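Local coordinates for protein Cyclo(L-tyrosyl-L-tyrosyl) synthase (PDB 2X9Q) that probably joins two tyrosines delivered as tyrosyl-tRNA into cyclo(L-tyrosyl-L-tyrosyl) without using ATP, a step in mycocyclosin biosynthesis, at residues V116-H121 with C231-L236. Numbering follows the deposited sequence.
Sequences VYTDVH and CAEAPL
Thr-118 and Glu-233 supply the polar link: the threonine hydroxyl OG1 donates a hydrogen bond to OE2 of the carboxylate, with OG1 and OE2 2.8 Å apart. The hydroxyl meets OE2 on its anti side, 26° out of the carboxylate plane, and the two side chains cross at about a right angle. Glutamate has the length for this, since its chain is extended beyond CG (chi2 -179°) and carries the carboxylate off the helix to the threonine, whose short branch holds a hydroxyl close to the backbone. The bond should limit rotation of the carboxylate.

Apolar contacts precede and follow this bond along residues 116-121. At the strand end, Val-116 and Leu-236 meet tip to tip, CG1 of the valine lying 3.9 Å from CD1 of the leucine; both branches of Val-116 touch that one methyl, and branched apolar residues suit this buried spot. Further along, Val-120 CG2 packs on the CB of Ala-232 at 4.0 Å. Ala-232 CB also lies at the ring edge of His-121, near the ring plane and 4.1 Å from CD2; a side chain as small as alanine suits this close approach of loop and helix.

The end of strand 112-117, a parallel strand of the central sheet, and the loop after it pack on helix 220-244 in a Rossmann-like cyclodipeptide synthase fold. Glu-233, its side chain about 6 Å from that of the probable nucleophile Ser-88, probably belongs to the substrate-binding, catalytic pocket.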
loop_
_atom_site.group_PDB
_atom_site.type_symbol
_atom_site.label_atom_id
_atom_site.label_comp_id
_atom_site.label_asym_id
_atom_site.label_seq_id
_atom_site.Cartn_x
_atom_site.Cartn_y
_atom_site.Cartn_z
ATOM N N VAL A 116 -1.520 5.951 -5.209
ATOM C CA VAL A 116 -0.888 6.691 -4.104
ATOM C C VAL A 116 0.614 6.292 -4.112
ATOM O O VAL A 116 0.944 5.150 -3.990
ATOM C CB VAL A 116 -1.550 6.293 -2.754
ATOM C CG1 VAL A 116 -0.826 6.957 -1.614
ATOM C CG2 VAL A 116 -3.104 6.706 -2.745
ATOM N N TYR A 117 1.513 7.247 -4.327
ATOM C CA TYR A 117 2.926 6.909 -4.346
ATOM C C TYR A 117 3.574 7.280 -3.032
ATOM O O TYR A 117 3.258 8.306 -2.389
ATOM C CB TYR A 117 3.683 7.509 -5.567
ATOM C CG TYR A 117 3.661 9.019 -5.603
ATOM C CD1 TYR A 117 2.592 9.675 -6.179
ATOM C CD2 TYR A 117 4.695 9.806 -5.001
ATOM C CE1 TYR A 117 2.526 11.054 -6.220
ATOM C CE2 TYR A 117 4.626 11.238 -5.032
ATOM C CZ TYR A 117 3.583 11.823 -5.689
ATOM O OH TYR A 117 3.390 13.194 -5.687
ATOM N N THR A 118 4.471 6.418 -2.606
ATOM C CA THR A 118 5.075 6.617 -1.293
ATOM C C THR A 118 6.193 7.697 -1.405
ATOM O O THR A 118 7.081 7.548 -2.195
ATOM C CB THR A 118 5.525 5.291 -0.676
ATOM O OG1 THR A 118 4.351 4.507 -0.443
ATOM C CG2 THR A 118 6.180 5.539 0.772
ATOM N N ASP A 119 6.099 8.794 -0.670
ATOM C CA ASP A 119 7.140 9.819 -0.769
ATOM C C ASP A 119 7.696 10.162 0.633
ATOM O O ASP A 119 8.119 11.321 0.906
ATOM C CB ASP A 119 6.563 11.069 -1.456
ATOM C CG ASP A 119 5.487 11.703 -0.622
ATOM O OD1 ASP A 119 4.732 10.949 0.087
ATOM O OD2 ASP A 119 5.351 12.941 -0.651
ATOM N N VAL A 120 7.579 9.224 1.565
ATOM C CA VAL A 120 8.005 9.480 2.947
ATOM C C VAL A 120 8.894 8.296 3.342
ATOM O O VAL A 120 8.676 7.165 2.860
ATOM C CB VAL A 120 6.785 9.551 3.923
ATOM C CG1 VAL A 120 6.112 10.982 3.817
ATOM C CG2 VAL A 120 5.802 8.362 3.660
ATOM N N HIS A 121 9.905 8.560 4.176
ATOM C CA HIS A 121 10.888 7.563 4.586
ATOM C C HIS A 121 11.691 6.943 3.448
ATOM O O HIS A 121 12.311 5.895 3.677
ATOM C CB HIS A 121 10.271 6.445 5.510
ATOM C CG HIS A 121 9.503 7.031 6.662
ATOM N ND1 HIS A 121 10.125 7.622 7.735
ATOM C CD2 HIS A 121 8.169 7.165 6.869
ATOM C CE1 HIS A 121 9.208 8.089 8.574
ATOM N NE2 HIS A 121 8.018 7.858 8.047
ATOM N N CYS A 231 4.359 1.675 8.831
ATOM C CA CYS A 231 3.421 2.442 9.643
ATOM C C CYS A 231 2.785 3.663 8.907
ATOM O O CYS A 231 1.588 3.904 9.072
ATOM C CB CYS A 231 4.032 2.863 10.985
ATOM S SG CYS A 231 4.254 1.407 12.070
ATOM N N ALA A 232 3.570 4.383 8.085
ATOM C CA ALA A 232 3.064 5.446 7.279
ATOM C C ALA A 232 2.051 5.040 6.167
ATOM O O ALA A 232 1.143 5.819 5.872
ATOM C CB ALA A 232 4.220 6.245 6.639
ATOM N N GLU A 233 2.218 3.890 5.536
ATOM C CA GLU A 233 1.231 3.349 4.575
ATOM C C GLU A 233 0.041 2.704 5.281
ATOM O O GLU A 233 -1.030 2.552 4.672
ATOM C CB GLU A 233 1.855 2.203 3.763
ATOM C CG GLU A 233 2.938 2.778 2.881
ATOM C CD GLU A 233 3.619 1.728 1.993
ATOM O OE1 GLU A 233 3.340 0.495 2.203
ATOM O OE2 GLU A 233 4.418 2.184 1.125
ATOM N N ALA A 234 0.260 2.203 6.495
ATOM C CA ALA A 234 -0.771 1.355 7.177
ATOM C C ALA A 234 -2.225 1.957 7.232
ATOM O O ALA A 234 -3.174 1.214 7.094
ATOM C CB ALA A 234 -0.332 1.049 8.626
ATOM N N PRO A 235 -2.407 3.274 7.483
ATOM C CA PRO A 235 -3.797 3.768 7.577
ATOM C C PRO A 235 -4.624 3.474 6.316
ATOM O O PRO A 235 -5.806 3.234 6.439
ATOM C CB PRO A 235 -3.639 5.257 7.817
ATOM C CG PRO A 235 -2.274 5.329 8.587
ATOM C CD PRO A 235 -1.421 4.325 7.884
ATOM N N LEU A 236 -4.011 3.470 5.143
ATOM C CA LEU A 236 -4.692 3.092 3.895
ATOM C C LEU A 236 -4.968 1.620 3.806
ATOM O O LEU A 236 -5.934 1.176 3.066
ATOM C CB LEU A 236 -3.933 3.548 2.654
ATOM C CG LEU A 236 -3.924 5.080 2.327
ATOM C CD1 LEU A 236 -3.252 5.233 0.952
ATOM C CD2 LEU A 236 -5.244 5.764 2.207
#